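Local coordinates for protein calreticulin, putative (Trypanosoma cruzi, PDB 5HCF) that probably serves as a lectin-like chaperone of the calreticulin family, whose globular legume-lectin-fold domain recognises glycans and also binds peptides, at residues A[53-58]-A[94-99]; A[71-76]-A[222-227]. All blocks are in the same frame, centred on the assembly; numbering follows the deposited sequence.

Contact 1: A[53-58]-A[94-99]; sequences ALSTAF and MDPEKF
Ala53 meets Phe99 with its methyl group, the CB of Ala53 lying 3.8 Å from the backbone O of Phe99 and 4.3 Å from ring atom CD2 of Phe99. A residue this small suits the place, since the aromatic ring can settle close to the strand; the carbonyl beside it, Phe99 O, takes a hydrogen bond from Ser17 OG, just after the short edge strand 15-16. Leu54 turns its side chain to the other side of the sheet, toward Trp14, and offers only its backbone to the loop: Leu54 O is 3.9 Å from Phe99 CE2. Alternation along the strand then brings Ser55 back to the loop side. Held between the backbone N and the carbonyl carbon (chi1 45°), Ser55 OG lies 3.5 Å from Pro96 CB and also comes within 4.0 Å of Phe99 CD2. Both approaches are van der Waals contacts, and no hydrogen bond joins the two segments.

The strand belongs to one of the two antiparallel sheets of the legume-lectin (concanavalin-like) fold, and 94-99 is part of the long connection between strands 83-91 and 107-114 that folds back over it. An Asx turn shapes this connection: Asp95 OD1 accepts a hydrogen bond from the backbone N of Glu97 at 3.0 Å, the donor standing 40° out of the carboxylate plane. Next to it, the rigid ring of Pro96 suits a tight bend and presents CB to the serine, while its side chain also touches Thr15 of the edge strand. Three residues on, Phe99 has CG anti to its own N (chi1 175°), which carries the ring over toward Ala53 and Ser55, slanted against their atoms.

Contact 2: A[71-76]-A[222-227]; sequences VSFSVK and SIFKDI
In the legume-lectin sandwich sheet where strand 69-76 runs between 145-152 and 223-230, segments 71-76 and 223-227 pair antiparallel, at 161° between their directions. Ser74 and Lys225 form a hydrogen-bonded pair, with backbone N to O distances of 2.9 Å each way. Lys76 and Ile223 repeat the pattern, with Val75 and Phe224 the non-hydrogen-bonded pair between them. Lys225 O is gripped twice: Ser74 N meets it nearly straight (166° at the hydrogen), while Ser74 OG, 3.2 Å away, comes from above the carbonyl plane. Serine fits because its short hydroxyl, set between the backbone N and carbonyl carbon (chi1 61°), reaches the partner strand's carbonyl.

On the opposite face, branched Val75 offers methyls to cover a ring: CG1 sits 3.9 Å above the centre of the Phe224 ring in a CH-pi contact. Phe73 CE2 comes to that ring's edge, 4.0 Å from Phe224 CD2, and Phe73 CB packs on Ile227 CG1 at 3.8 Å.

Asp226 and Ile227 both face Glu6 in a G1 beta bulge, which accommodates the left-handed backbone of Asp226; its carboxylate lies on the polar side with Ser74 and Lys225, OD1 bonding to His5.

Apolar Phe73, Phe224 and Ile227 suit the side turned to Phe8 and to Ile88 of facing strand 83-91; across the sheet, Ser72 touches helix 233-243, its OG hydrogen-bonded to Thr149 OG1 of strand 145-152.

Contacts 1 and 2 belong to the two different sheets of the sandwich, their centres about 18 Å apart and their nearest atoms about 6 Å apart, so they do not touch. Strands 50-62 and 69-76 follow each other in the chain and carry it from one sheet to the other. Strand 83-91 relates the pair further: Ile88 packs against Phe73 and Ile227 of contact 2, and the connection leaving the strand's end supplies segment 94-99 of contact 1. Trp14 is a common neighbour, touched by Leu54 and Thr56 as well as by Ile227. Contact 2 lies nearer the middle, its centre about 8 Å from the centre of the chain, against about 16 Å for that of contact 1.

Contact 1: A[53-58]-A[94-99]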
loop_
_atom_site.group_PDB
_atom_site.type_symbol
_atom_site.label_atom_id
_atom_site.label_comp_id
_atom_site.label_asym_id
_atom_site.label_seq_id
_atom_site.Cartn_x
_atom_site.Cartn_y
_atom_site.Cartn_z
ATOM N N ALA A 53 -1.021 -14.563 1.013
ATOM C CA ALA A 53 -0.378 -14.118 2.246
ATOM C C ALA A 53 1.100 -14.469 2.229
ATOM O O ALA A 53 1.485 -15.591 2.556
ATOM C CB ALA A 53 -1.053 -14.736 3.458
ATOM N N LEU A 54 1.921 -13.496 1.849
ATOM C CA LEU A 54 3.370 -13.654 1.856
ATOM C C LEU A 54 4.047 -12.357 2.294
ATOM O O LEU A 54 3.511 -11.263 2.105
ATOM C CB LEU A 54 3.863 -14.116 0.478
ATOM C CG LEU A 54 3.456 -13.327 -0.774
ATOM C CD1 LEU A 54 4.254 -12.057 -0.941
ATOM C CD2 LEU A 54 3.595 -14.201 -2.013
ATOM N N SER A 55 5.227 -12.488 2.885
ATOM C CA SER A 55 5.881 -11.359 3.536
ATOM C C SER A 55 7.396 -11.464 3.470
ATOM O O SER A 55 7.950 -12.530 3.198
ATOM C CB SER A 55 5.437 -11.255 5.002
ATOM O OG SER A 55 5.453 -12.522 5.641
ATOM N N THR A 56 8.061 -10.342 3.708
ATOM C CA THR A 56 9.510 -10.327 3.807
ATOM C C THR A 56 9.913 -9.361 4.915
ATOM O O THR A 56 9.182 -8.420 5.226
ATOM C CB THR A 56 10.180 -9.921 2.480
ATOM O OG1 THR A 56 11.589 -10.169 2.558
ATOM C CG2 THR A 56 9.934 -8.451 2.176
ATOM N N ALA A 57 11.071 -9.603 5.515
ATOM C CA ALA A 57 11.534 -8.777 6.619
ATOM C C ALA A 57 12.450 -7.669 6.125
ATOM O O ALA A 57 13.284 -7.890 5.242
ATOM C CB ALA A 57 12.246 -9.630 7.658
ATOM N N PHE A 58 12.273 -6.474 6.683
ATOM C CA PHE A 58 13.197 -5.380 6.424
ATOM C C PHE A 58 14.573 -5.777 6.948
ATOM O O PHE A 58 14.681 -6.337 8.040
ATOM C CB PHE A 58 12.724 -4.089 7.098
ATOM C CG PHE A 58 11.337 -3.661 6.705
ATOM C CD1 PHE A 58 10.975 -3.559 5.370
ATOM C CD2 PHE A 58 10.392 -3.353 7.675
ATOM C CE1 PHE A 58 9.696 -3.160 5.010
ATOM C CE2 PHE A 58 9.114 -2.954 7.321
ATOM C CZ PHE A 58 8.765 -2.858 5.987
ATOM N N MET A 94 6.382 -9.977 13.774
ATOM C CA MET A 94 5.413 -11.046 13.563
ATOM C C MET A 94 6.072 -12.315 13.027
ATOM O O MET A 94 7.203 -12.280 12.555
ATOM C CB MET A 94 4.328 -10.587 12.597
ATOM C CG MET A 94 4.870 -10.256 11.225
ATOM S SD MET A 94 3.590 -10.279 9.965
ATOM C CE MET A 94 3.293 -12.035 9.855
ATOM N N ASP A 95 5.342 -13.424 13.070
ATOM C CA ASP A 95 5.797 -14.673 12.469
ATOM C C ASP A 95 5.194 -14.814 11.078
ATOM O O ASP A 95 3.991 -15.033 10.946
ATOM C CB ASP A 95 5.402 -15.868 13.347
ATOM C CG ASP A 95 5.972 -17.194 12.849
ATOM O OD1 ASP A 95 6.354 -17.296 11.663
ATOM O OD2 ASP A 95 6.018 -18.152 13.654
ATOM N N PRO A 96 6.034 -14.705 10.038
ATOM C CA PRO A 96 5.588 -14.773 8.639
ATOM C C PRO A 96 4.770 -16.019 8.278
ATOM O O PRO A 96 3.914 -15.934 7.393
ATOM C CB PRO A 96 6.907 -14.758 7.856
ATOM C CG PRO A 96 7.871 -14.067 8.757
ATOM C CD PRO A 96 7.484 -14.474 10.149
ATOM N N GLU A 97 5.011 -17.141 8.953
ATOM C CA GLU A 97 4.313 -18.390 8.640
ATOM C C GLU A 97 2.890 -18.441 9.203
ATOM O O GLU A 97 2.068 -19.241 8.745
ATOM C CB GLU A 97 5.122 -19.594 9.129
ATOM C CG GLU A 97 6.408 -19.806 8.347
ATOM C CD GLU A 97 7.091 -21.116 8.680
ATOM O OE1 GLU A 97 6.584 -21.853 9.554
ATOM O OE2 GLU A 97 8.135 -21.408 8.060
ATOM N N LYS A 98 2.602 -17.598 10.191
ATOM C CA LYS A 98 1.243 -17.501 10.717
ATOM C C LYS A 98 0.631 -16.172 10.311
ATOM O O LYS A 98 -0.341 -15.715 10.909
ATOM C CB LYS A 98 1.199 -17.648 12.233
ATOM C CG LYS A 98 1.741 -18.954 12.772
ATOM C CD LYS A 98 1.786 -18.884 14.287
ATOM C CE LYS A 98 2.389 -20.138 14.897
ATOM N NZ LYS A 98 2.181 -20.138 16.380
ATOM N N PHE A 99 1.209 -15.559 9.284
ATOM C CA PHE A 99 0.736 -14.280 8.789
ATOM C C PHE A 99 -0.618 -14.436 8.110
ATOM O O PHE A 99 -0.777 -15.238 7.194
ATOM C CB PHE A 99 1.750 -13.689 7.812
ATOM C CG PHE A 99 1.296 -12.417 7.155
ATOM C CD1 PHE A 99 0.696 -11.409 7.893
ATOM C CD2 PHE A 99 1.477 -12.230 5.792
ATOM C CE1 PHE A 99 0.283 -10.240 7.282
ATOM C CE2 PHE A 99 1.067 -11.064 5.178
ATOM C CZ PHE A 99 0.470 -10.067 5.923
#

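Contact 2: A[71-76]-A[222-227]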
loop_
_atom_site.group_PDB
_atom_site.type_symbol
_atom_site.label_atom_id
_atom_site.label_comp_id
_atom_site.label_asym_id
_atom_site.label_seq_id
_atom_site.Cartn_x
_atom_site.Cartn_y
_atom_site.Cartn_z
ATOM N N VAL A 71 5.939 5.670 1.925
ATOM C CA VAL A 71 5.684 4.331 1.400
ATOM C C VAL A 71 5.179 4.418 -0.032
ATOM O O VAL A 71 4.282 5.200 -0.336
ATOM C CB VAL A 71 4.643 3.563 2.248
ATOM C CG1 VAL A 71 4.741 2.064 1.989
ATOM C CG2 VAL A 71 4.826 3.863 3.721
ATOM N N SER A 72 5.756 3.610 -0.911
ATOM C CA SER A 72 5.334 3.596 -2.301
ATOM C C SER A 72 5.383 2.185 -2.873
ATOM O O SER A 72 6.253 1.388 -2.510
ATOM C CB SER A 72 6.209 4.536 -3.131
ATOM O OG SER A 72 5.622 4.786 -4.395
ATOM N N PHE A 73 4.432 1.876 -3.749
ATOM C CA PHE A 73 4.431 0.620 -4.486
ATOM C C PHE A 73 3.454 0.732 -5.643
ATOM O O PHE A 73 2.614 1.633 -5.665
ATOM C CB PHE A 73 4.063 -0.556 -3.580
ATOM C CG PHE A 73 2.587 -0.671 -3.299
ATOM C CD1 PHE A 73 1.984 0.131 -2.339
ATOM C CD2 PHE A 73 1.803 -1.589 -3.985
ATOM C CE1 PHE A 73 0.629 0.026 -2.076
ATOM C CE2 PHE A 73 0.448 -1.701 -3.723
ATOM C CZ PHE A 73 -0.139 -0.893 -2.770
ATOM N N SER A 74 3.569 -0.174 -6.607
ATOM C CA SER A 74 2.659 -0.181 -7.745
ATOM C C SER A 74 1.924 -1.513 -7.854
ATOM O O SER A 74 2.464 -2.559 -7.496
ATOM C CB SER A 74 3.415 0.111 -9.042
ATOM O OG SER A 74 4.409 -0.871 -9.282
ATOM N N VAL A 75 0.685 -1.460 -8.335
ATOM C CA VAL A 75 -0.063 -2.665 -8.689
ATOM C C VAL A 75 -0.603 -2.530 -10.102
ATOM O O VAL A 75 -1.086 -1.466 -10.488
ATOM C CB VAL A 75 -1.247 -2.923 -7.747
ATOM C CG1 VAL A 75 -1.565 -4.410 -7.699
ATOM C CG2 VAL A 75 -0.945 -2.396 -6.375
ATOM N N LYS A 76 -0.538 -3.612 -10.866
ATOM C CA LYS A 76 -1.109 -3.617 -12.202
ATOM C C LYS A 76 -2.201 -4.673 -12.280
ATOM O O LYS A 76 -1.926 -5.864 -12.152
ATOM C CB LYS A 76 -0.032 -3.877 -13.258
ATOM C CG LYS A 76 -0.558 -3.858 -14.685
ATOM C CD LYS A 76 0.415 -4.494 -15.672
ATOM C CE LYS A 76 0.039 -4.146 -17.102
ATOM N NZ LYS A 76 0.567 -5.138 -18.071
ATOM N N SER A 222 -2.822 -9.913 -10.854
ATOM C CA SER A 222 -2.231 -8.632 -10.454
ATOM C C SER A 222 -0.713 -8.725 -10.310
ATOM O O SER A 222 -0.178 -9.772 -9.950
ATOM C CB SER A 222 -2.846 -8.137 -9.142
ATOM O OG SER A 222 -4.206 -7.767 -9.311
ATOM N N ILE A 223 -0.023 -7.625 -10.594
ATOM C CA ILE A 223 1.431 -7.592 -10.482
ATOM C C ILE A 223 1.901 -6.441 -9.591
ATOM O O ILE A 223 1.630 -5.272 -9.868
ATOM C CB ILE A 223 2.093 -7.471 -11.867
ATOM C CG1 ILE A 223 1.628 -8.612 -12.776
ATOM C CG2 ILE A 223 3.623 -7.454 -11.740
ATOM C CD1 ILE A 223 2.206 -8.549 -14.168
ATOM N N PHE A 224 2.613 -6.782 -8.522
ATOM C CA PHE A 224 3.141 -5.788 -7.589
ATOM C C PHE A 224 4.577 -5.428 -7.946
ATOM O O PHE A 224 5.359 -6.299 -8.323
ATOM C CB PHE A 224 3.082 -6.311 -6.152
ATOM C CG PHE A 224 1.685 -6.476 -5.616
ATOM C CD1 PHE A 224 0.920 -7.577 -5.961
ATOM C CD2 PHE A 224 1.141 -5.531 -4.761
ATOM C CE1 PHE A 224 -0.362 -7.730 -5.463
ATOM C CE2 PHE A 224 -0.136 -5.679 -4.264
ATOM C CZ PHE A 224 -0.888 -6.778 -4.613
ATOM N N LYS A 225 4.920 -4.148 -7.837
ATOM C CA LYS A 225 6.293 -3.708 -8.083
ATOM C C LYS A 225 6.754 -2.583 -7.157
ATOM O O LYS A 225 5.941 -1.846 -6.594
ATOM C CB LYS A 225 6.460 -3.250 -9.534
ATOM C CG LYS A 225 6.554 -4.371 -10.549
ATOM C CD LYS A 225 6.604 -3.819 -11.970
ATOM C CE LYS A 225 7.816 -2.925 -12.186
ATOM N NZ LYS A 225 9.072 -3.606 -11.793
ATOM N N ASP A 226 8.073 -2.472 -7.021
ATOM C CA ASP A 226 8.731 -1.327 -6.407
ATOM C C ASP A 226 8.136 -0.887 -5.070
ATOM O O ASP A 226 7.643 0.239 -4.938
ATOM C CB ASP A 226 8.716 -0.149 -7.384
ATOM C CG ASP A 226 9.455 -0.454 -8.673
ATOM O OD1 ASP A 226 10.696 -0.594 -8.635
ATOM O OD2 ASP A 226 8.791 -0.561 -9.727
ATOM N N ILE A 227 8.186 -1.772 -4.080
ATOM C CA ILE A 227 7.834 -1.392 -2.719
ATOM C C ILE A 227 8.979 -0.592 -2.107
ATOM O O ILE A 227 10.003 -1.152 -1.717
ATOM C CB ILE A 227 7.516 -2.616 -1.846
ATOM C CG1 ILE A 227 6.352 -3.399 -2.455
ATOM C CG2 ILE A 227 7.187 -2.191 -0.420
ATOM C CD1 ILE A 227 6.020 -4.676 -1.725
#